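DNA polymerase III, gamma subunit-related protein (Thermotoga maritima, PDB 2GNO) is related to the gamma subunit of bacterial DNA polymerase III, has an AAA+-type fold and probably takes part in DNA binding during replication. Local coordinates at residues E26-P31 with L159-R164; L53-E58 with V86-C91; S181-S186 with G203-L208; E193-K198 with R211-R216; L243-L248 with L285-I290. All blocks are in the same frame, centred on the assembly; numbering follows the deposited sequence. Where two conformers were deposited one is given.

Interaction 1 (E26-P31 with L159-R164); sequences EDLSYP and LPLLER
L28 and R164 meet first through their backbones: L28 N gives its hydrogen to R164 O at 2.8 Å, almost straight (169°). The bond ties the loop ahead of helix 30-43, probably placed where AAA+ ATPases carry their P-loop, to the linker that runs into helix 166-189 of the lid.

The polar remainder belongs to D27, whose carboxylate lies beside R164 O because CG is anti to the backbone N (chi1 -174°). OD1 accepts from S29 N at 2.9 Å on the anti side, an Asx turn, widened to an Asx motif by Y30 N above the carboxylate plane; F166 N binds it too. OD2 takes two waters, one passing on to L162 O, the other, 2.7 Å from OD2, reaching E163 O only weakly.

The apolar part is small. L28 CD1 touches L161 CD1 at 3.8 Å, the two leucines crossing at about a right angle, beside the poorly ordered R164 guanidinium.

With an alanine at D27, S29 N and Y30 N would probably lose their shared acceptor and the two waters the OD2 that links them to this loop. R164 O has L28 N as donor; the waters probably let OD2 face two further acceptors, L162 O and E163 O.

Interaction 2 (L53-E58 with V86-C91); sequences LEIDPE and VIVHDC
Strands 52-55 and 84-88 run parallel, L53, E54 and I55 lying beside V86, I87 and V88, as the two ends of the beta-alpha-beta unit made by strand 52-55, helix 64-74 and strand 84-88. The five-stranded parallel sheet they belong to has the 5-1-4-3-2 order of AAA+ ATPases, with strand 52-55 at one edge, and residues 89-90 probably correspond in position to the Walker B end of such folds.

The ladder is regular: I87 N gives its hydrogen to L53 O and I55 N gives its own to I87 O, both at 2.7 Å, and H89 N closes the series on I55 O at 3.1 Å. L53, I55, V86 and V88 share one face of the sheet, where I70, F73 and L74 of helix 64-74 pack against members of this row. E54 and I87 project from the other face, against helix 30-43.

Past the strands, D56 brings CB to the edge of the H89 ring, 3.8 Å from CD2, while its carboxylate is taken by R93 and R32. N118 binds H89 ND1, so the imidazole is held at both nitrogens. Its other nitrogen is gripped by E54, whose side chain runs extended from the strand: H89 NE2 gives its hydrogen to E54 OE2 at 2.8 Å, bent to 136°, with the oxygen in the ring plane and the carboxylate turned 77° from it.

Interaction 3 (S181-S186 with G203-L208); sequences SGLMES and GLEGYL
L183 reaches from helix 166-189 toward L208 and L204 of helix 203-219, across short axes 10.6 Å apart that cross at -47°. Its CB sets off toward the other helix and, with CG anti to the backbone N (chi1 179°), the branch point continues outward until CG lies 4.0 Å from L208 CD1. There the chain forks. CD2 presses on the same L208 CD1 at 3.7 Å and comes within 4.5 Å of L204 CD2. CD1 goes to the other neighbour and rests against the carboxylate carbon of E205, 4.1 Å away, the two side chains crossing at about a right angle. The charge of E205 is met by K198, which pairs with OE2.

L208 is shared. M184, a selenomethionine, lays its CG 4.0 Å from L208 CD1, again nearly at right angles, before its chain bends at the selenium. Behind L183, its carbonyl oxygen accepts from S186 OG at 2.7 Å.

The contact thus joins the long lid helix 166-189 to helix 203-219, which leads into the C-terminal helices. L208 also packs on L180 and L187 along helix 166-189, L204 on T168 and L175 of that helix, and M184 turns to L155 and E158 of helix 155-158.

Interaction 4 (E193-K198 with R211-R216); sequences EKLLKK and RELLER
L195 lays its CD2 methyl over the centre of the R216 guanidinium, 3.6 Å from CZ, the two side chains coming from opposite directions. The flat group receives the methyl on one face, while its edge is occupied by E212. R216 NE donates to E212 OE2 at 2.9 Å, in the guanidinium plane and onto the anti lone pair, a salt bridge spanning one turn of helix 203-219; NH2 adds a weak bond to the same oxygen.

Both partners are shaped for this. R216 runs extended from CG to NE, whereas E212 folds at chi2 (58°), bringing its carboxylate back alongside the arginine. E212 CG, set anti to the backbone N (chi1 178°), meets L195 CD2 at 3.8 Å, so the leucine tip rests on both members of the ion pair. Beside this, L196 CD2 meets L213 CD2 at 4.0 Å, with helix 225-235 behind L196.

R216 NH2 further donates to L190 O, joining the helix to the turn before 192-195. E212, E215 and R216 also line a pocket holding 2-ethoxyethanol, with K188, K219 and V220.

An alanine in place of R216 would probably leave the E212 carboxylate without its mate and open a gap under L195 CD2. NE and NH2 bond at the edge of the group, to E212 and L190 O, while its flat face takes the methyl, so charge and packing use different sides of one arginine.

Interaction 5 (L243-L248 with L285-I290); sequences LLIQRL and LTLMNI
I245 and L287 have the nearest CA atoms across the two segments, 6.0 Å apart, on helices 239-254 and 283-298, whose short axes lie 10.2 Å apart and run nearly parallel at 22°. The side chains between them are all apolar at their touching ends.

I245 divides its branches. CG2 meets T286 CG2 at 3.8 Å, the threonine having turned its methyl inward and its OG1 back to N282 O, so the hydroxyl stays within its own chain turn. CG1 faces L287 CD1 at 4.2 Å.

L287 CD1 is also in touch with L248 CD1, 3.9 Å away, the two leucines meeting at a slant. One turn on, I290 takes the less common rotamer, CG1 lying between backbone N and carbonyl carbon (chi1 69°). This brings CD1 up against the facing helix, where it sits 3.9 Å from both L248 CB and I245 O; that carbonyl also accepts from T249 OG1.

Helix 261-274 closes one side of the seam, with I273 on I245 and T286 and L270 on I290. L248 passes on to C210 and L214 of helix 203-219, and L287 to F229 and T233 of helix 225-235, which makes this pair part of the C-terminal helical bundle.

How the interactions relate
From the N terminus, the loop at 26-31 opens interaction 1, which closes only at 159-164. Interaction 2 is nested inside that long loop, pairing two strands of the sheet without touching interaction 1. Interactions 3 and 4 then cross: 181-186 and 193-198 both precede their partners 203-208 and 211-216, which share helix 203-219. Their centres are about 10 Å apart, and the K198 to E205 salt bridge joins them. Y207 contacts the 159-164 linker, so interaction 3 also meets interaction 1. Interaction 5 closes last, and L248 meets L214 of interaction 4. The contacts thus step from AAA+ core to lid, then to the C-terminal helices.

Interaction 1 (E26-P31 with L159-R164)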
# COMPACT_ATOMS: atom_id res chain seq x y z
N GLU A 26 8.52 0.90 -7.86
CA GLU A 26 8.83 1.57 -6.60
C GLU A 26 7.61 2.21 -5.92
O GLU A 26 7.64 2.40 -4.70
CB GLU A 26 9.94 2.63 -6.79
N ASP A 27 6.56 2.55 -6.68
CA ASP A 27 5.35 3.16 -6.10
C ASP A 27 4.72 2.20 -5.10
O ASP A 27 4.87 0.99 -5.24
CB ASP A 27 4.37 3.59 -7.21
CG ASP A 27 3.16 4.38 -6.68
OD1 ASP A 27 2.22 3.79 -6.13
OD2 ASP A 27 3.10 5.61 -6.89
N LEU A 28 4.05 2.74 -4.08
CA LEU A 28 3.43 1.88 -3.04
C LEU A 28 2.25 1.03 -3.51
O LEU A 28 2.06 -0.08 -3.00
CB LEU A 28 2.93 2.72 -1.85
CG LEU A 28 3.94 3.52 -1.02
CD1 LEU A 28 3.22 4.32 0.05
CD2 LEU A 28 4.98 2.64 -0.40
N SER A 29 1.48 1.56 -4.45
CA SER A 29 0.29 0.88 -4.99
C SER A 29 0.22 0.68 -6.50
O SER A 29 -0.61 -0.11 -6.92
CB SER A 29 -0.96 1.62 -4.52
OG SER A 29 -0.93 2.96 -4.94
N TYR A 30 1.05 1.34 -7.32
CA TYR A 30 0.96 1.19 -8.77
C TYR A 30 1.13 -0.27 -9.25
O TYR A 30 0.35 -0.67 -10.07
CB TYR A 30 1.85 2.18 -9.52
CG TYR A 30 1.59 2.34 -11.00
CD1 TYR A 30 0.36 2.82 -11.46
CD2 TYR A 30 2.61 2.16 -11.92
CE1 TYR A 30 0.14 3.04 -12.83
CE2 TYR A 30 2.41 2.41 -13.27
CZ TYR A 30 1.18 2.83 -13.72
OH TYR A 30 1.02 3.04 -15.06
N PRO A 31 2.13 -1.04 -8.73
CA PRO A 31 2.24 -2.47 -9.13
C PRO A 31 0.95 -3.26 -8.88
O PRO A 31 0.56 -4.04 -9.75
CB PRO A 31 3.40 -3.00 -8.30
CG PRO A 31 4.26 -1.75 -8.05
CD PRO A 31 3.27 -0.64 -7.88
N LEU A 159 -0.24 17.37 0.43
CA LEU A 159 -0.41 15.94 0.70
C LEU A 159 0.72 15.17 0.02
O LEU A 159 0.50 14.53 -1.00
CB LEU A 159 -1.77 15.53 0.17
CG LEU A 159 -2.98 16.24 0.79
CD1 LEU A 159 -4.23 15.84 0.04
CD2 LEU A 159 -3.10 15.96 2.28
N PRO A 160 1.94 15.21 0.59
CA PRO A 160 3.09 14.53 -0.00
C PRO A 160 2.98 13.02 -0.30
O PRO A 160 3.70 12.55 -1.18
CB PRO A 160 4.20 14.78 1.02
CG PRO A 160 3.80 16.00 1.71
CD PRO A 160 2.34 15.87 1.85
N LEU A 161 2.11 12.28 0.39
CA LEU A 161 1.94 10.84 0.13
C LEU A 161 1.44 10.51 -1.28
O LEU A 161 1.77 9.43 -1.79
CB LEU A 161 0.97 10.18 1.12
CG LEU A 161 0.55 8.69 0.96
CD1 LEU A 161 1.73 7.70 0.98
CD2 LEU A 161 -0.43 8.29 2.04
N LEU A 162 0.69 11.42 -1.89
CA LEU A 162 0.09 11.19 -3.20
C LEU A 162 1.10 10.88 -4.29
O LEU A 162 0.81 10.08 -5.17
CB LEU A 162 -0.83 12.33 -3.62
CG LEU A 162 -1.92 12.79 -2.64
CD1 LEU A 162 -2.88 13.73 -3.36
CD2 LEU A 162 -2.67 11.66 -2.03
N GLU A 163 2.27 11.50 -4.23
CA GLU A 163 3.32 11.27 -5.20
C GLU A 163 3.91 9.85 -5.13
O GLU A 163 4.54 9.41 -6.09
CB GLU A 163 4.42 12.34 -5.04
CG GLU A 163 5.48 12.34 -6.16
CD GLU A 163 6.47 13.49 -6.08
OE1 GLU A 163 6.35 14.34 -5.17
OE2 GLU A 163 7.39 13.52 -6.93
N ARG A 164 3.72 9.13 -4.01
CA ARG A 164 4.24 7.77 -3.85
C ARG A 164 3.18 6.65 -3.67
O ARG A 164 3.55 5.48 -3.65
CB ARG A 164 5.34 7.75 -2.77
CG ARG A 164 4.90 8.04 -1.33
CD ARG A 164 6.14 8.23 -0.43
NE ARG A 164 5.80 8.39 0.99
CZ ARG A 164 5.75 7.41 1.91
NH1 ARG A 164 6.02 6.13 1.62
NH2 ARG A 164 5.42 7.72 3.17
O HOH W 1 1.44 8.29 -7.36
O HOH W 2 5.23 6.77 -8.05

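Interaction 2 (L53-E58 with V86-C91)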
# COMPACT_ATOMS: atom_id res chain seq x y z
N LEU A 53 -8.62 -14.57 -9.70
CA LEU A 53 -8.44 -14.82 -8.27
C LEU A 53 -7.38 -13.87 -7.74
O LEU A 53 -6.30 -13.78 -8.30
CB LEU A 53 -7.99 -16.26 -8.01
CG LEU A 53 -7.57 -16.61 -6.57
CD1 LEU A 53 -8.73 -16.46 -5.61
CD2 LEU A 53 -6.98 -17.99 -6.51
N GLU A 54 -7.69 -13.21 -6.63
CA GLU A 54 -6.77 -12.30 -5.98
C GLU A 54 -6.29 -12.93 -4.68
O GLU A 54 -7.11 -13.37 -3.88
CB GLU A 54 -7.46 -10.97 -5.71
CG GLU A 54 -6.56 -9.84 -5.26
CD GLU A 54 -7.33 -8.55 -5.01
OE1 GLU A 54 -8.56 -8.53 -5.19
OE2 GLU A 54 -6.71 -7.54 -4.63
N ILE A 55 -4.97 -13.00 -4.51
CA ILE A 55 -4.35 -13.54 -3.30
C ILE A 55 -3.69 -12.36 -2.61
O ILE A 55 -2.80 -11.74 -3.18
CB ILE A 55 -3.36 -14.67 -3.60
CG1 ILE A 55 -4.10 -15.92 -4.12
CG2 ILE A 55 -2.54 -15.05 -2.37
CD1 ILE A 55 -4.98 -16.66 -3.07
N ASP A 56 -4.14 -12.06 -1.39
CA ASP A 56 -3.60 -10.94 -0.61
C ASP A 56 -3.96 -11.14 0.89
O ASP A 56 -4.88 -10.52 1.39
CB ASP A 56 -4.24 -9.65 -1.14
CG ASP A 56 -3.61 -8.39 -0.58
OD1 ASP A 56 -2.47 -8.39 -0.10
OD2 ASP A 56 -4.28 -7.35 -0.66
N PRO A 57 -3.26 -12.05 1.59
CA PRO A 57 -3.58 -12.28 3.01
C PRO A 57 -3.39 -11.03 3.87
O PRO A 57 -2.62 -10.15 3.49
CB PRO A 57 -2.60 -13.37 3.44
CG PRO A 57 -1.63 -13.52 2.36
CD PRO A 57 -2.18 -12.92 1.11
N GLU A 58 -4.10 -10.93 4.99
CA GLU A 58 -3.99 -9.76 5.89
C GLU A 58 -2.65 -9.58 6.59
O GLU A 58 -2.32 -8.46 6.99
CB GLU A 58 -5.10 -9.75 6.95
CG GLU A 58 -6.50 -9.48 6.43
CD GLU A 58 -7.56 -9.44 7.54
OE1 GLU A 58 -7.25 -9.77 8.70
OE2 GLU A 58 -8.71 -9.08 7.24
N VAL A 86 -4.60 -15.00 -12.14
CA VAL A 86 -4.35 -15.09 -10.71
C VAL A 86 -3.48 -13.90 -10.36
O VAL A 86 -2.43 -13.73 -10.95
CB VAL A 86 -3.63 -16.40 -10.28
CG1 VAL A 86 -3.26 -16.34 -8.80
CG2 VAL A 86 -4.49 -17.59 -10.56
N ILE A 87 -3.91 -13.09 -9.38
CA ILE A 87 -3.16 -11.93 -8.93
C ILE A 87 -2.62 -12.20 -7.53
O ILE A 87 -3.39 -12.54 -6.64
CB ILE A 87 -4.03 -10.68 -8.95
CG1 ILE A 87 -4.55 -10.44 -10.38
CG2 ILE A 87 -3.23 -9.48 -8.47
CD1 ILE A 87 -5.73 -9.56 -10.43
N VAL A 88 -1.31 -12.11 -7.35
CA VAL A 88 -0.68 -12.34 -6.03
C VAL A 88 0.01 -11.03 -5.69
O VAL A 88 1.03 -10.71 -6.28
CB VAL A 88 0.34 -13.46 -6.06
CG1 VAL A 88 0.90 -13.73 -4.64
CG2 VAL A 88 -0.28 -14.72 -6.67
N HIS A 89 -0.55 -10.30 -4.73
CA HIS A 89 0.02 -9.00 -4.35
C HIS A 89 1.18 -9.12 -3.40
O HIS A 89 1.12 -9.92 -2.47
CB HIS A 89 -1.03 -8.12 -3.68
CG HIS A 89 -2.17 -7.74 -4.58
ND1 HIS A 89 -1.99 -7.04 -5.75
CD2 HIS A 89 -3.51 -7.81 -4.40
CE1 HIS A 89 -3.16 -6.79 -6.30
NE2 HIS A 89 -4.10 -7.22 -5.49
N ASP A 90 2.25 -8.35 -3.61
CA ASP A 90 3.42 -8.38 -2.71
C ASP A 90 3.92 -9.81 -2.47
O ASP A 90 4.07 -10.26 -1.33
CB ASP A 90 3.07 -7.61 -1.43
CG ASP A 90 2.90 -6.11 -1.68
OD1 ASP A 90 3.77 -5.52 -2.36
OD2 ASP A 90 1.95 -5.51 -1.16
N CYS A 91 4.26 -10.47 -3.58
CA CYS A 91 4.67 -11.88 -3.61
C CYS A 91 5.96 -12.31 -2.90
O CYS A 91 6.18 -13.53 -2.72
CB CYS A 91 4.68 -12.40 -5.05
SG CYS A 91 5.90 -11.55 -5.98

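Interaction 3 (S181-S186 with G203-L208)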
# COMPACT_ATOMS: atom_id res chain seq x y z
N SER A 181 -11.00 19.14 -0.18
CA SER A 181 -10.95 20.17 0.86
C SER A 181 -12.09 19.95 1.85
O SER A 181 -11.88 20.09 3.04
CB SER A 181 -11.00 21.56 0.27
OG SER A 181 -9.85 21.79 -0.52
N GLY A 182 -13.28 19.59 1.35
CA GLY A 182 -14.42 19.32 2.23
C GLY A 182 -14.21 18.12 3.16
O GLY A 182 -14.70 18.11 4.29
N LEU A 183 -13.52 17.08 2.67
CA LEU A 183 -13.22 15.89 3.47
C LEU A 183 -12.22 16.24 4.57
O LEU A 183 -12.31 15.75 5.70
CB LEU A 183 -12.66 14.74 2.60
CG LEU A 183 -12.29 13.42 3.30
CD1 LEU A 183 -13.46 12.87 4.07
CD2 LEU A 183 -11.78 12.39 2.32
N MSE A 184 -11.25 17.08 4.22
CA MSE A 184 -10.26 17.54 5.19
C MSE A 184 -10.94 18.33 6.32
O MSE A 184 -10.58 18.14 7.49
CB MSE A 184 -9.16 18.36 4.50
CG MSE A 184 -8.30 17.48 3.63
SE MSE A 184 -7.17 18.44 2.43
CE MSE A 184 -6.18 19.27 3.62
N GLU A 185 -11.92 19.16 5.97
CA GLU A 185 -12.66 19.95 6.94
C GLU A 185 -13.61 19.10 7.79
O GLU A 185 -13.80 19.41 8.97
CB GLU A 185 -13.44 21.09 6.24
CG GLU A 185 -14.28 21.99 7.17
CD GLU A 185 -13.49 22.67 8.27
OE1 GLU A 185 -12.30 22.99 8.06
OE2 GLU A 185 -14.07 22.91 9.34
N SER A 186 -14.22 18.07 7.21
CA SER A 186 -15.14 17.18 7.95
C SER A 186 -14.37 16.47 9.08
O SER A 186 -14.85 16.38 10.21
CB SER A 186 -15.84 16.18 7.01
OG SER A 186 -14.92 15.32 6.36
N GLY A 203 -6.12 3.63 2.27
CA GLY A 203 -6.19 4.76 1.37
C GLY A 203 -6.23 6.16 1.90
O GLY A 203 -5.65 6.45 2.95
N LEU A 204 -6.92 7.01 1.15
CA LEU A 204 -7.06 8.43 1.41
C LEU A 204 -7.65 8.82 2.73
O LEU A 204 -7.05 9.64 3.45
CB LEU A 204 -7.88 9.12 0.29
CG LEU A 204 -8.00 10.65 0.33
CD1 LEU A 204 -6.64 11.33 0.27
CD2 LEU A 204 -8.82 11.11 -0.81
N GLU A 205 -8.81 8.26 3.08
CA GLU A 205 -9.44 8.68 4.33
C GLU A 205 -8.53 8.36 5.54
O GLU A 205 -8.38 9.21 6.39
CB GLU A 205 -10.91 8.26 4.42
CG GLU A 205 -11.72 9.02 5.49
CD GLU A 205 -13.25 8.99 5.25
OE1 GLU A 205 -13.69 8.71 4.12
OE2 GLU A 205 -14.01 9.33 6.18
N GLY A 206 -7.89 7.20 5.56
CA GLY A 206 -6.97 6.87 6.64
C GLY A 206 -5.80 7.84 6.75
O GLY A 206 -5.39 8.20 7.86
N TYR A 207 -5.25 8.24 5.60
CA TYR A 207 -4.14 9.18 5.52
C TYR A 207 -4.52 10.55 6.07
O TYR A 207 -3.78 11.12 6.88
CB TYR A 207 -3.64 9.25 4.07
CG TYR A 207 -2.64 10.33 3.78
CD1 TYR A 207 -1.51 10.49 4.57
CD2 TYR A 207 -2.77 11.14 2.64
CE1 TYR A 207 -0.58 11.49 4.29
CE2 TYR A 207 -1.84 12.11 2.34
CZ TYR A 207 -0.75 12.29 3.17
OH TYR A 207 0.21 13.22 2.85
N LEU A 208 -5.68 11.05 5.64
CA LEU A 208 -6.22 12.32 6.10
C LEU A 208 -6.57 12.26 7.57
O LEU A 208 -6.35 13.24 8.29
CB LEU A 208 -7.42 12.77 5.23
CG LEU A 208 -7.09 13.03 3.74
CD1 LEU A 208 -8.30 13.50 2.94
CD2 LEU A 208 -5.96 14.03 3.58

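Interaction 4 (E193-K198 with R211-R216)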
# COMPACT_ATOMS: atom_id res chain seq x y z
N GLU A 193 -13.17 10.48 19.31
CA GLU A 193 -13.61 9.07 19.37
C GLU A 193 -13.92 8.55 17.96
O GLU A 193 -13.49 7.45 17.61
CB GLU A 193 -14.86 8.89 20.23
CG GLU A 193 -14.66 9.21 21.71
N LYS A 194 -14.63 9.36 17.18
CA LYS A 194 -15.00 9.01 15.81
C LYS A 194 -13.82 9.04 14.85
O LYS A 194 -13.76 8.21 13.94
CB LYS A 194 -16.11 9.95 15.30
CG LYS A 194 -17.40 9.84 16.08
CD LYS A 194 -18.49 10.75 15.53
N LEU A 195 -12.91 10.00 15.05
CA LEU A 195 -11.73 10.12 14.22
C LEU A 195 -10.84 8.88 14.34
O LEU A 195 -10.28 8.43 13.35
CB LEU A 195 -10.92 11.36 14.62
CG LEU A 195 -9.62 11.67 13.86
CD1 LEU A 195 -9.93 11.93 12.39
CD2 LEU A 195 -8.88 12.87 14.47
N LEU A 196 -10.71 8.35 15.56
CA LEU A 196 -9.89 7.15 15.80
C LEU A 196 -10.37 5.88 15.10
O LEU A 196 -9.59 4.95 14.92
CB LEU A 196 -9.72 6.90 17.30
CG LEU A 196 -8.92 7.97 18.03
CD1 LEU A 196 -8.93 7.67 19.53
CD2 LEU A 196 -7.49 8.07 17.49
N LYS A 197 -11.64 5.87 14.69
CA LYS A 197 -12.21 4.78 13.94
C LYS A 197 -11.76 4.84 12.47
O LYS A 197 -12.01 3.89 11.73
CB LYS A 197 -13.75 4.81 14.07
CG LYS A 197 -14.26 4.67 15.52
CD LYS A 197 -15.77 4.82 15.63
CE LYS A 197 -16.23 4.81 17.08
NZ LYS A 197 -15.89 3.54 17.79
N LYS A 198 -11.11 5.93 12.04
CA LYS A 198 -10.63 6.10 10.67
C LYS A 198 -9.11 6.09 10.51
O LYS A 198 -8.64 5.87 9.42
CB LYS A 198 -11.16 7.41 10.09
CG LYS A 198 -12.69 7.53 10.01
CD LYS A 198 -13.06 8.90 9.46
CE LYS A 198 -14.55 9.12 9.34
NZ LYS A 198 -15.16 8.22 8.32
N ARG A 211 -3.23 12.48 9.36
CA ARG A 211 -2.77 13.88 9.29
C ARG A 211 -3.50 14.73 10.33
O ARG A 211 -2.87 15.51 11.04
CB ARG A 211 -2.96 14.48 7.89
CG ARG A 211 -1.93 14.04 6.87
CD ARG A 211 -2.08 14.72 5.51
NE ARG A 211 -2.05 16.20 5.57
CZ ARG A 211 -3.12 17.02 5.63
NH1 ARG A 211 -4.38 16.57 5.67
NH2 ARG A 211 -2.94 18.32 5.67
N GLU A 212 -4.82 14.56 10.41
CA GLU A 212 -5.64 15.28 11.37
C GLU A 212 -5.31 14.94 12.82
O GLU A 212 -5.28 15.84 13.66
CB GLU A 212 -7.11 15.00 11.09
CG GLU A 212 -8.11 15.64 12.04
CD GLU A 212 -8.00 17.13 12.10
OE1 GLU A 212 -7.68 17.78 11.08
OE2 GLU A 212 -8.30 17.66 13.17
N LEU A 213 -5.08 13.67 13.12
CA LEU A 213 -4.74 13.30 14.49
C LEU A 213 -3.39 13.94 14.88
O LEU A 213 -3.22 14.38 16.01
CB LEU A 213 -4.68 11.78 14.65
CG LEU A 213 -4.43 11.30 16.09
CD1 LEU A 213 -5.56 11.72 17.02
CD2 LEU A 213 -4.18 9.83 16.19
N LEU A 214 -2.43 13.96 13.95
CA LEU A 214 -1.12 14.56 14.23
C LEU A 214 -1.22 16.04 14.49
O LEU A 214 -0.50 16.55 15.36
CB LEU A 214 -0.13 14.34 13.10
CG LEU A 214 0.35 12.92 12.96
CD1 LEU A 214 1.10 12.73 11.66
CD2 LEU A 214 1.22 12.51 14.17
N GLU A 215 -2.09 16.71 13.73
CA GLU A 215 -2.32 18.13 13.88
C GLU A 215 -2.92 18.41 15.26
O GLU A 215 -2.61 19.42 15.85
CB GLU A 215 -3.21 18.69 12.74
CG GLU A 215 -3.39 20.22 12.72
CD GLU A 215 -2.11 21.00 12.44
OE1 GLU A 215 -1.05 20.41 12.15
OE2 GLU A 215 -2.16 22.23 12.53
N ARG A 216 -3.78 17.51 15.76
CA ARG A 216 -4.35 17.68 17.10
C ARG A 216 -3.29 17.55 18.15
O ARG A 216 -3.33 18.29 19.12
CB ARG A 216 -5.47 16.72 17.37
CG ARG A 216 -6.63 17.02 16.51
CD ARG A 216 -7.79 16.17 16.75
NE ARG A 216 -8.82 16.52 15.78
CZ ARG A 216 -10.06 16.06 15.79
NH1 ARG A 216 -10.51 15.27 16.77
NH2 ARG A 216 -10.88 16.47 14.83

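Interaction 5 (L243-L248 with L285-I290)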
# COMPACT_ATOMS: atom_id res chain seq x y z
N LEU A 243 0.62 -0.51 14.28
CA LEU A 243 0.24 -0.02 12.95
C LEU A 243 0.14 1.51 12.93
O LEU A 243 0.60 2.12 11.98
CB LEU A 243 -1.12 -0.61 12.49
CG LEU A 243 -1.74 -0.13 11.16
CD1 LEU A 243 -0.78 -0.23 9.96
CD2 LEU A 243 -3.02 -0.91 10.88
N LEU A 244 -0.49 2.10 13.94
CA LEU A 244 -0.61 3.56 14.02
C LEU A 244 0.78 4.17 14.14
O LEU A 244 1.08 5.15 13.48
CB LEU A 244 -1.52 3.98 15.17
CG LEU A 244 -1.89 5.46 15.35
CD1 LEU A 244 -2.54 6.09 14.12
CD2 LEU A 244 -2.79 5.62 16.55
N ILE A 245 1.64 3.59 14.98
CA ILE A 245 3.02 4.08 15.13
C ILE A 245 3.73 4.14 13.79
O ILE A 245 4.30 5.16 13.43
CB ILE A 245 3.83 3.21 16.12
CG1 ILE A 245 3.35 3.50 17.54
CG2 ILE A 245 5.36 3.52 16.03
CD1 ILE A 245 3.88 2.54 18.57
N GLN A 246 3.66 3.04 13.05
CA GLN A 246 4.28 2.96 11.72
C GLN A 246 3.75 4.03 10.78
O GLN A 246 4.53 4.76 10.18
CB GLN A 246 4.10 1.55 11.11
CG GLN A 246 4.83 0.44 11.86
CD GLN A 246 6.34 0.63 11.87
OE1 GLN A 246 6.89 1.34 11.02
NE2 GLN A 246 7.02 -0.02 12.81
N ARG A 247 2.44 4.17 10.71
CA ARG A 247 1.84 5.17 9.83
C ARG A 247 2.19 6.58 10.22
O ARG A 247 2.51 7.37 9.35
CB ARG A 247 0.34 5.06 9.81
CG ARG A 247 -0.10 3.80 9.24
CD ARG A 247 -1.57 3.71 9.19
NE ARG A 247 -2.11 4.66 8.23
CZ ARG A 247 -3.35 4.61 7.76
NH1 ARG A 247 -4.20 3.66 8.13
NH2 ARG A 247 -3.72 5.51 6.88
N LEU A 248 2.12 6.90 11.51
CA LEU A 248 2.44 8.24 11.96
C LEU A 248 3.93 8.55 11.75
O LEU A 248 4.26 9.66 11.33
CB LEU A 248 2.02 8.46 13.42
CG LEU A 248 0.52 8.37 13.74
CD1 LEU A 248 0.30 8.74 15.19
CD2 LEU A 248 -0.31 9.28 12.85
N LEU A 285 5.49 4.33 24.90
CA LEU A 285 6.72 5.13 24.96
C LEU A 285 7.11 5.61 23.56
O LEU A 285 7.49 6.77 23.39
CB LEU A 285 7.86 4.29 25.53
CG LEU A 285 9.22 4.93 25.72
CD1 LEU A 285 9.16 6.05 26.76
CD2 LEU A 285 10.19 3.84 26.12
N THR A 286 7.02 4.73 22.57
CA THR A 286 7.38 5.10 21.20
C THR A 286 6.41 6.16 20.64
O THR A 286 6.87 7.14 20.03
CB THR A 286 7.45 3.87 20.26
OG1 THR A 286 8.40 2.92 20.76
CG2 THR A 286 7.85 4.30 18.85
N LEU A 287 5.11 5.94 20.82
CA LEU A 287 4.09 6.88 20.33
C LEU A 287 4.30 8.26 20.95
O LEU A 287 4.32 9.26 20.26
CB LEU A 287 2.67 6.36 20.60
CG LEU A 287 1.49 7.17 20.02
CD1 LEU A 287 1.52 7.19 18.52
CD2 LEU A 287 0.18 6.56 20.47
N MSE A 288 4.53 8.29 22.26
CA MSE A 288 4.80 9.52 22.99
C MSE A 288 5.96 10.28 22.39
O MSE A 288 5.87 11.49 22.18
CB MSE A 288 5.17 9.21 24.44
CG MSE A 288 5.32 10.46 25.26
SE MSE A 288 5.74 10.02 27.04
CE MSE A 288 7.62 9.45 26.87
N ASN A 289 7.04 9.57 22.12
CA ASN A 289 8.24 10.18 21.56
C ASN A 289 8.07 10.72 20.14
O ASN A 289 8.52 11.82 19.89
CB ASN A 289 9.44 9.23 21.68
CG ASN A 289 9.91 9.03 23.13
OD1 ASN A 289 9.95 9.96 23.94
ND2 ASN A 289 10.36 7.82 23.43
N ILE A 290 7.44 9.98 19.23
CA ILE A 290 7.27 10.47 17.84
C ILE A 290 6.36 11.71 17.81
O ILE A 290 6.65 12.68 17.12
CB ILE A 290 6.76 9.37 16.84
CG1 ILE A 290 5.31 8.93 17.09
CG2 ILE A 290 7.70 8.16 16.85
CD1 ILE A 290 4.79 7.92 16.07